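Local coordinates for protein AGR_C_1268p (Agrobacterium tumefaciens str. C58, PDB 2GHS) that probably acts as a metal-dependent gluconolactonase of the SMP-30/regucalcin family, with one divalent cation per subunit in the central pocket of a beta-propeller, at residues M152-I163 with F175-I184; V268-P276 with L287-L295. All blocks are in the same frame, centred on the assembly; numbering follows the deposited sequence.

Interaction 1 of 2, residues M152-I163 with F175-I184; sequences MGRKAETGAGSI and FADISIPNSI. With EDO (1,2-ethanediol), chain D.
Phe175 and Ile163 pair across the hairpin through two backbone bonds, Phe175 N meeting Ile163 O at 3.2 Å. The edge of the Phe175 ring takes CB of Ile163. One residue is then gained through a beta bulge, and at Asp177 the chain turns a corner. Ile178 picks up the pairing with Gly161: its N reaches Gly161 O at 3.0 Å, while its side chain crosses that of Ile163 at a slant, CD1 to CD1 3.8 Å. Ser179 meets the loop 154-160 through its OG, which accepts Gly159 N nearly straight (2.9 Å, 163°) and is set beside its own backbone N (chi1 -61°); its O takes a water that also bridges Gly153 N and Glu157 O. Ile180 lays CG1 against CB of Ala156 and CE of selenomethionine Met152, the two long side chains running alongside and pointing the same way. Pro181 packs its CB on Ile163 CG1 and its CD on Met152 CB (3.9 Å). Asn182 ND2 donates to O2 of an ethanediol, probably from the crystallisation liquor. This is the outer hairpin of one propeller blade, whose chain crosses to the innermost strand of the next, where Asn182 is a predicted metal ligand.

Interaction 2 of 2, residues V268-P276 with L287-L295; sequences VPGKQTTCP and LVTSAREHL
Thr274 N bonds to Thr289 O at 2.9 Å and Thr289 N to Cys275 O at 3.0 Å, joining strands 273-276 and 287-290 as antiparallel neighbours whose short axes meet at 151°. Side chains of Thr273, Pro276, Val288 and Ser290 share one face. There CG2 of Thr273 presses on CG1 of Val288 at 3.4 Å, tighter than ordinary van der Waals contact, while the hydroxyl of Thr273 turns to Ala252 N and that of Ser290 to Leu308 O. The Thr274 side chain points toward the partner strand and crosses that of Thr289 at about a right angle, with OG1 to OG1 at 2.8 Å. In both, OG1 sits between backbone N and carbonyl carbon (chi1 52° and 49°), which turns the two oxygens together; Cys275 O also lies close to Thr289 OG1, and Gly51 O is a further partner of Thr274 OG1.

The hairpin 273-279/285-290 belongs to a propeller blade that strands 309-311 and 41-44 complete, so residues from both ends of the fold are joined in one sheet. Thr274 and Cys275 lie beside Asp233 and Glu52, the predicted proton donor/acceptor and a predicted metal ligand.

Beyond the strands, Gln272 centres an inverse gamma turn and reaches the 291-295 loop with an extended side chain. Its NE2 donates to Glu293 O at 2.9 Å, the acceptor lying in the amide plane, and more weakly to Ala291 O. A water accepts from Gln272 N and donates to that same Ala291 O. Leu295 slides past the amide in the opposite direction, CD2 at 3.6 Å from Gln272 OE1. Trp248 touches the side chains of Gln272, Ala291 and Glu293.

Interactions 1 and 2 lie in different parts of the propeller, with centres about 20 Å apart and nearest atoms about 5 Å apart without touching. Interaction 2 is a hairpin contact within one blade; interaction 1 joins a hairpin to a loop and to the first strand of the next blade. The 268-276/287-295 contact is buried and rests on backbone strand bonds, a close threonine pair and a glutamine amide; the 152-163/175-184 contact is only partly buried, with Ile163, Ile178, Ile184 and Pro181 buried and a glycine-containing, water-bridged loop toward the surface. Both reach the predicted active pocket: Asn182 lies within interaction 1, whereas interaction 2 sets side chains beside Glu52 and Asp233.

Interaction 1 of 2, residues M152-I163 with F175-I184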
loop_
_atom_site.group_PDB
_atom_site.type_symbol
_atom_site.label_atom_id
_atom_site.label_comp_id
_atom_site.label_asym_id
_atom_site.label_seq_id
_atom_site.Cartn_x
_atom_site.Cartn_y
_atom_site.Cartn_z
HETATM N N MSE A 152 -9.506 9.765 1.049
HETATM C CA MSE A 152 -10.816 9.341 0.517
HETATM C C MSE A 152 -11.899 9.694 1.503
HETATM O O MSE A 152 -11.644 9.831 2.703
HETATM C CB MSE A 152 -10.826 7.814 0.254
HETATM C CG MSE A 152 -10.570 7.001 1.484
HETATM SE SE MSE A 152 -10.541 5.115 0.984
HETATM C CE MSE A 152 -12.419 4.824 0.719
ATOM N N GLY A 153 -13.128 9.857 1.025
ATOM C CA GLY A 153 -14.251 9.926 1.971
ATOM C C GLY A 153 -14.315 8.602 2.700
ATOM O O GLY A 153 -14.024 7.547 2.121
ATOM N N ARG A 154 -14.708 8.620 3.980
ATOM C CA ARG A 154 -14.755 7.380 4.748
ATOM C C ARG A 154 -15.762 6.366 4.158
ATOM O O ARG A 154 -15.585 5.176 4.373
ATOM C CB ARG A 154 -15.094 7.672 6.209
ATOM C CG ARG A 154 -13.978 8.393 6.942
ATOM C CD ARG A 154 -14.389 8.834 8.320
ATOM N NE ARG A 154 -13.354 9.650 8.971
ATOM C CZ ARG A 154 -12.278 9.131 9.563
ATOM N NH1 ARG A 154 -12.087 7.836 9.642
ATOM N NH2 ARG A 154 -11.404 9.914 10.123
ATOM N N LYS A 155 -16.779 6.839 3.437
ATOM C CA LYS A 155 -17.772 5.975 2.787
ATOM C C LYS A 155 -17.497 5.862 1.286
ATOM O O LYS A 155 -18.366 5.452 0.526
ATOM C CB LYS A 155 -19.210 6.467 3.049
ATOM C CG LYS A 155 -19.584 6.686 4.502
ATOM C CD LYS A 155 -20.935 7.394 4.638
ATOM C CE LYS A 155 -21.406 7.584 6.090
ATOM N NZ LYS A 155 -22.682 8.371 6.134
ATOM N N ALA A 156 -16.278 6.174 0.884
ATOM C CA ALA A 156 -15.913 6.281 -0.531
ATOM C C ALA A 156 -16.808 7.195 -1.374
ATOM O O ALA A 156 -17.054 6.927 -2.571
ATOM C CB ALA A 156 -15.842 4.892 -1.140
ATOM N N GLU A 157 -17.269 8.287 -0.779
ATOM C CA GLU A 157 -18.067 9.264 -1.470
ATOM C C GLU A 157 -17.413 9.641 -2.804
ATOM O O GLU A 157 -16.209 9.873 -2.883
ATOM C CB GLU A 157 -18.215 10.500 -0.574
ATOM C CG GLU A 157 -19.114 10.266 0.660
ATOM C CD GLU A 157 -18.370 9.852 1.935
ATOM O OE1 GLU A 157 -17.279 9.242 1.853
ATOM O OE2 GLU A 157 -18.899 10.133 3.048
ATOM N N THR A 158 -18.210 9.705 -3.860
ATOM C CA THR A 158 -17.659 9.892 -5.191
ATOM C C THR A 158 -16.814 11.150 -5.269
ATOM O O THR A 158 -17.285 12.244 -4.985
ATOM C CB THR A 158 -18.745 9.921 -6.255
ATOM O OG1 THR A 158 -19.484 8.705 -6.180
ATOM C CG2 THR A 158 -18.116 10.025 -7.612
ATOM N N GLY A 159 -15.561 10.994 -5.696
ATOM C CA GLY A 159 -14.704 12.149 -5.906
ATOM C C GLY A 159 -14.194 12.909 -4.697
ATOM O O GLY A 159 -13.608 13.988 -4.847
ATOM N N ALA A 160 -14.394 12.369 -3.493
ATOM C CA ALA A 160 -14.055 13.101 -2.271
ATOM C C ALA A 160 -12.565 13.072 -1.961
ATOM O O ALA A 160 -12.060 13.851 -1.124
ATOM C CB ALA A 160 -14.863 12.534 -1.073
ATOM N N GLY A 161 -11.867 12.144 -2.592
ATOM C CA GLY A 161 -10.429 11.941 -2.319
ATOM C C GLY A 161 -9.469 12.650 -3.267
ATOM O O GLY A 161 -9.859 13.220 -4.275
ATOM N N SER A 162 -8.206 12.607 -2.886
ATOM C CA SER A 162 -7.093 13.240 -3.580
ATOM C C SER A 162 -5.802 12.435 -3.369
ATOM O O SER A 162 -5.750 11.549 -2.506
ATOM C CB SER A 162 -6.863 14.631 -3.002
ATOM O OG SER A 162 -8.047 15.413 -3.111
ATOM N N ILE A 163 -4.791 12.773 -4.149
ATOM C CA ILE A 163 -3.422 12.293 -3.968
ATOM C C ILE A 163 -2.562 13.518 -3.747
ATOM O O ILE A 163 -2.601 14.488 -4.520
ATOM C CB ILE A 163 -2.911 11.438 -5.123
ATOM C CG1 ILE A 163 -3.729 10.150 -5.135
ATOM C CG2 ILE A 163 -1.432 11.126 -4.966
ATOM C CD1 ILE A 163 -3.438 9.225 -6.317
ATOM N N PHE A 175 -3.484 15.264 -7.511
ATOM C CA PHE A 175 -4.650 14.749 -8.234
ATOM C C PHE A 175 -5.877 14.871 -7.363
ATOM O O PHE A 175 -5.827 14.590 -6.160
ATOM C CB PHE A 175 -4.410 13.288 -8.673
ATOM C CG PHE A 175 -3.235 13.140 -9.583
ATOM C CD1 PHE A 175 -3.317 13.601 -10.886
ATOM C CD2 PHE A 175 -2.056 12.588 -9.142
ATOM C CE1 PHE A 175 -2.228 13.522 -11.718
ATOM C CE2 PHE A 175 -0.947 12.512 -9.999
ATOM C CZ PHE A 175 -1.063 12.987 -11.277
ATOM N N ALA A 176 -6.973 15.318 -7.954
ATOM C CA ALA A 176 -8.227 15.497 -7.231
ATOM C C ALA A 176 -9.322 14.589 -7.778
ATOM O O ALA A 176 -9.143 13.876 -8.778
ATOM C CB ALA A 176 -8.666 16.926 -7.333
ATOM N N ASP A 177 -10.468 14.614 -7.110
ATOM C CA ASP A 177 -11.686 13.983 -7.606
ATOM C C ASP A 177 -11.508 12.486 -7.763
ATOM O O ASP A 177 -11.978 11.908 -8.716
ATOM C CB ASP A 177 -12.113 14.605 -8.940
ATOM C CG ASP A 177 -12.423 16.105 -8.828
ATOM O OD1 ASP A 177 -12.950 16.574 -7.780
ATOM O OD2 ASP A 177 -12.129 16.824 -9.809
ATOM N N ILE A 178 -10.836 11.860 -6.796
ATOM C CA ILE A 178 -10.626 10.409 -6.797
ATOM C C ILE A 178 -11.469 9.793 -5.678
ATOM O O ILE A 178 -11.398 10.230 -4.524
ATOM C CB ILE A 178 -9.128 10.059 -6.565
ATOM C CG1 ILE A 178 -8.283 10.548 -7.734
ATOM C CG2 ILE A 178 -8.912 8.515 -6.320
ATOM C CD1 ILE A 178 -6.797 10.627 -7.417
ATOM N N SER A 179 -12.221 8.742 -5.988
ATOM C CA SER A 179 -13.061 8.134 -4.958
ATOM C C SER A 179 -12.265 7.237 -3.995
ATOM O O SER A 179 -12.483 7.301 -2.787
ATOM C CB SER A 179 -14.198 7.350 -5.604
ATOM O OG SER A 179 -15.050 8.209 -6.394
ATOM N N ILE A 180 -11.415 6.368 -4.552
ATOM C CA ILE A 180 -10.579 5.466 -3.765
ATOM C C ILE A 180 -9.198 5.433 -4.406
ATOM O O ILE A 180 -8.954 4.678 -5.373
ATOM C CB ILE A 180 -11.125 4.028 -3.656
ATOM C CG1 ILE A 180 -12.581 4.024 -3.126
ATOM C CG2 ILE A 180 -10.194 3.166 -2.775
ATOM C CD1 ILE A 180 -13.267 2.709 -3.336
ATOM N N PRO A 181 -8.281 6.245 -3.868
ATOM C CA PRO A 181 -6.925 6.217 -4.442
ATOM C C PRO A 181 -6.196 4.955 -4.106
ATOM O O PRO A 181 -6.319 4.424 -3.002
ATOM C CB PRO A 181 -6.248 7.449 -3.831
ATOM C CG PRO A 181 -6.979 7.697 -2.602
ATOM C CD PRO A 181 -8.369 7.201 -2.737
ATOM N N ASN A 182 -5.478 4.406 -5.078
ATOM C CA ASN A 182 -4.769 3.143 -4.852
ATOM C C ASN A 182 -3.692 2.941 -5.884
ATOM O O ASN A 182 -3.423 3.833 -6.707
ATOM C CB ASN A 182 -5.811 1.998 -4.862
ATOM C CG ASN A 182 -5.973 1.311 -3.518
ATOM O OD1 ASN A 182 -4.976 1.013 -2.848
ATOM N ND2 ASN A 182 -7.235 0.938 -3.175
ATOM N N SER A 183 -3.056 1.774 -5.824
ATOM C CA SER A 183 -1.989 1.377 -6.760
ATOM C C SER A 183 -0.873 2.338 -6.939
ATOM O O SER A 183 -0.254 2.386 -7.998
ATOM C CB SER A 183 -2.599 1.024 -8.121
ATOM O OG SER A 183 -1.650 0.387 -9.000
ATOM N N ILE A 184 -0.598 3.129 -5.904
ATOM C CA ILE A 184 0.512 4.088 -5.977
ATOM C C ILE A 184 1.854 3.378 -5.928
ATOM O O ILE A 184 2.164 2.617 -4.985
ATOM C CB ILE A 184 0.398 5.135 -4.861
ATOM C CG1 ILE A 184 -0.902 5.963 -5.015
ATOM C CG2 ILE A 184 1.593 6.042 -4.896
ATOM C CD1 ILE A 184 -1.131 6.857 -3.802
HETATM C C1 EDO D . -9.891 0.822 0.679
HETATM O O1 EDO D . -9.278 1.014 1.959
HETATM C C2 EDO D . -9.012 -0.174 -0.091
HETATM O O2 EDO D . -7.681 0.354 -0.297
HETATM O O HOH W 1 -13.883 9.234 -1.682
#

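Interaction 2 of 2, residues V268-P276 with L287-L295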
loop_
_atom_site.group_PDB
_atom_site.type_symbol
_atom_site.label_atom_id
_atom_site.label_comp_id
_atom_site.label_asym_id
_atom_site.label_seq_id
_atom_site.Cartn_x
_atom_site.Cartn_y
_atom_site.Cartn_z
ATOM N N VAL A 268 -4.078 -15.990 -3.885
ATOM C CA VAL A 268 -3.914 -15.987 -2.408
ATOM C C VAL A 268 -5.258 -16.319 -1.769
ATOM O O VAL A 268 -6.307 -16.065 -2.351
ATOM C CB VAL A 268 -3.394 -14.659 -1.843
ATOM C CG1 VAL A 268 -2.012 -14.330 -2.441
ATOM C CG2 VAL A 268 -4.291 -13.556 -2.151
ATOM N N PRO A 269 -5.216 -16.938 -0.591
ATOM C CA PRO A 269 -6.446 -17.424 0.037
ATOM C C PRO A 269 -7.422 -16.360 0.479
ATOM O O PRO A 269 -8.627 -16.617 0.440
ATOM C CB PRO A 269 -5.937 -18.234 1.247
ATOM C CG PRO A 269 -4.579 -18.600 0.902
ATOM C CD PRO A 269 -4.032 -17.403 0.141
ATOM N N GLY A 270 -6.947 -15.190 0.897
ATOM C CA GLY A 270 -7.879 -14.106 1.275
ATOM C C GLY A 270 -8.352 -13.364 0.048
ATOM O O GLY A 270 -7.525 -12.755 -0.656
ATOM N N LYS A 271 -9.668 -13.376 -0.188
ATOM C CA LYS A 271 -10.240 -12.875 -1.436
ATOM C C LYS A 271 -10.222 -11.365 -1.523
ATOM O O LYS A 271 -10.087 -10.813 -2.605
ATOM C CB LYS A 271 -11.661 -13.424 -1.666
ATOM C CG LYS A 271 -11.721 -14.958 -1.799
ATOM C CD LYS A 271 -10.862 -15.501 -2.975
ATOM C CE LYS A 271 -9.858 -16.575 -2.532
ATOM N N GLN A 272 -10.305 -10.691 -0.384
ATOM C CA GLN A 272 -10.271 -9.229 -0.356
ATOM C C GLN A 272 -8.822 -8.764 -0.215
ATOM O O GLN A 272 -8.399 -8.240 0.822
ATOM C CB GLN A 272 -11.177 -8.678 0.725
ATOM C CG GLN A 272 -12.591 -9.107 0.522
ATOM C CD GLN A 272 -13.603 -8.368 1.299
ATOM O OE1 GLN A 272 -14.681 -8.108 0.771
ATOM N NE2 GLN A 272 -13.319 -8.058 2.557
ATOM N N THR A 273 -8.095 -8.969 -1.319
ATOM C CA THR A 273 -6.654 -8.773 -1.360
ATOM C C THR A 273 -6.405 -7.261 -1.377
ATOM O O THR A 273 -7.009 -6.535 -2.198
ATOM C CB THR A 273 -6.062 -9.358 -2.632
ATOM O OG1 THR A 273 -6.811 -10.473 -3.047
ATOM C CG2 THR A 273 -4.607 -9.763 -2.426
ATOM N N THR A 274 -5.524 -6.764 -0.506
ATOM C CA THR A 274 -5.362 -5.308 -0.422
ATOM C C THR A 274 -4.028 -4.724 -0.894
ATOM O O THR A 274 -4.036 -3.702 -1.530
ATOM C CB THR A 274 -5.612 -4.799 0.994
ATOM O OG1 THR A 274 -4.829 -5.539 1.906
ATOM C CG2 THR A 274 -7.079 -4.936 1.352
ATOM N N CYS A 275 -2.909 -5.363 -0.615
ATOM C CA CYS A 275 -1.618 -4.750 -0.923
ATOM C C CYS A 275 -0.453 -5.728 -0.851
ATOM O O CYS A 275 -0.399 -6.528 0.071
ATOM C CB CYS A 275 -1.328 -3.561 0.009
ATOM S SG CYS A 275 -0.045 -2.429 -0.618
ATOM N N PRO A 276 0.467 -5.648 -1.829
ATOM C CA PRO A 276 1.739 -6.375 -1.703
ATOM C C PRO A 276 2.887 -5.562 -1.083
ATOM O O PRO A 276 2.864 -4.325 -1.051
ATOM C CB PRO A 276 2.047 -6.732 -3.147
ATOM C CG PRO A 276 1.388 -5.688 -3.955
ATOM C CD PRO A 276 0.392 -4.956 -3.123
ATOM N N LEU A 287 5.065 -10.288 0.315
ATOM C CA LEU A 287 3.995 -10.290 1.342
ATOM C C LEU A 287 2.709 -9.713 0.759
ATOM O O LEU A 287 2.793 -8.786 -0.058
ATOM C CB LEU A 287 4.485 -9.470 2.561
ATOM C CG LEU A 287 3.541 -9.230 3.750
ATOM C CD1 LEU A 287 4.374 -8.935 4.972
ATOM C CD2 LEU A 287 2.594 -8.072 3.496
ATOM N N VAL A 288 1.538 -10.224 1.175
ATOM C CA VAL A 288 0.234 -9.778 0.661
ATOM C C VAL A 288 -0.730 -9.704 1.833
ATOM O O VAL A 288 -0.907 -10.696 2.539
ATOM C CB VAL A 288 -0.325 -10.773 -0.383
ATOM C CG1 VAL A 288 -1.588 -10.256 -0.945
ATOM C CG2 VAL A 288 0.719 -11.052 -1.480
ATOM N N THR A 289 -1.274 -8.515 2.093
ATOM C CA THR A 289 -2.323 -8.302 3.069
ATOM C C THR A 289 -3.695 -8.526 2.463
ATOM O O THR A 289 -3.911 -8.453 1.236
ATOM C CB THR A 289 -2.277 -6.890 3.682
ATOM O OG1 THR A 289 -2.171 -5.904 2.653
ATOM C CG2 THR A 289 -1.055 -6.753 4.574
ATOM N N SER A 290 -4.639 -8.738 3.361
ATOM C CA SER A 290 -6.036 -8.908 2.975
ATOM C C SER A 290 -6.993 -8.368 4.061
ATOM O O SER A 290 -6.572 -7.858 5.098
ATOM C CB SER A 290 -6.359 -10.374 2.646
ATOM O OG SER A 290 -6.322 -11.204 3.798
ATOM N N ALA A 291 -8.275 -8.426 3.761
ATOM C CA ALA A 291 -9.299 -7.801 4.617
ATOM C C ALA A 291 -10.498 -8.718 4.852
ATOM O O ALA A 291 -10.825 -9.574 4.026
ATOM C CB ALA A 291 -9.797 -6.470 3.977
ATOM N N ARG A 292 -11.164 -8.505 6.000
ATOM C CA ARG A 292 -12.474 -9.084 6.306
ATOM C C ARG A 292 -13.616 -8.068 6.178
ATOM O O ARG A 292 -14.785 -8.417 6.342
ATOM C CB ARG A 292 -12.494 -9.624 7.739
ATOM C CG ARG A 292 -11.824 -10.930 7.864
ATOM C CD ARG A 292 -12.030 -11.601 9.225
ATOM N NE ARG A 292 -11.457 -12.937 9.090
ATOM C CZ ARG A 292 -11.545 -13.924 9.967
ATOM N NH1 ARG A 292 -12.197 -13.768 11.111
ATOM N NH2 ARG A 292 -10.964 -15.080 9.676
ATOM N N GLU A 293 -13.276 -6.804 5.934
ATOM C CA GLU A 293 -14.268 -5.713 5.943
ATOM C C GLU A 293 -15.465 -6.049 5.051
ATOM O O GLU A 293 -15.298 -6.485 3.913
ATOM C CB GLU A 293 -13.620 -4.395 5.489
ATOM C CG GLU A 293 -14.502 -3.126 5.552
ATOM C CD GLU A 293 -13.939 -1.982 4.697
ATOM O OE1 GLU A 293 -13.137 -2.248 3.778
ATOM O OE2 GLU A 293 -14.310 -0.809 4.922
ATOM N N HIS A 294 -16.658 -5.857 5.607
ATOM C CA HIS A 294 -17.937 -6.037 4.922
ATOM C C HIS A 294 -18.389 -7.488 4.787
ATOM O O HIS A 294 -19.558 -7.725 4.537
ATOM C CB HIS A 294 -17.928 -5.393 3.532
ATOM C CG HIS A 294 -17.633 -3.926 3.538
ATOM N ND1 HIS A 294 -16.715 -3.349 2.681
ATOM C CD2 HIS A 294 -18.134 -2.916 4.294
ATOM C CE1 HIS A 294 -16.671 -2.045 2.907
ATOM N NE2 HIS A 294 -17.518 -1.757 3.883
ATOM N N LEU A 295 -17.497 -8.455 4.941
ATOM C CA LEU A 295 -17.849 -9.860 4.735
ATOM C C LEU A 295 -18.780 -10.354 5.825
ATOM O O LEU A 295 -18.537 -10.117 7.008
ATOM C CB LEU A 295 -16.594 -10.732 4.751
ATOM C CG LEU A 295 -15.631 -10.604 3.581
ATOM C CD1 LEU A 295 -14.462 -11.567 3.760
ATOM C CD2 LEU A 295 -16.371 -10.883 2.276
HETATM O O HOH W 2 -10.002 -11.552 2.480
#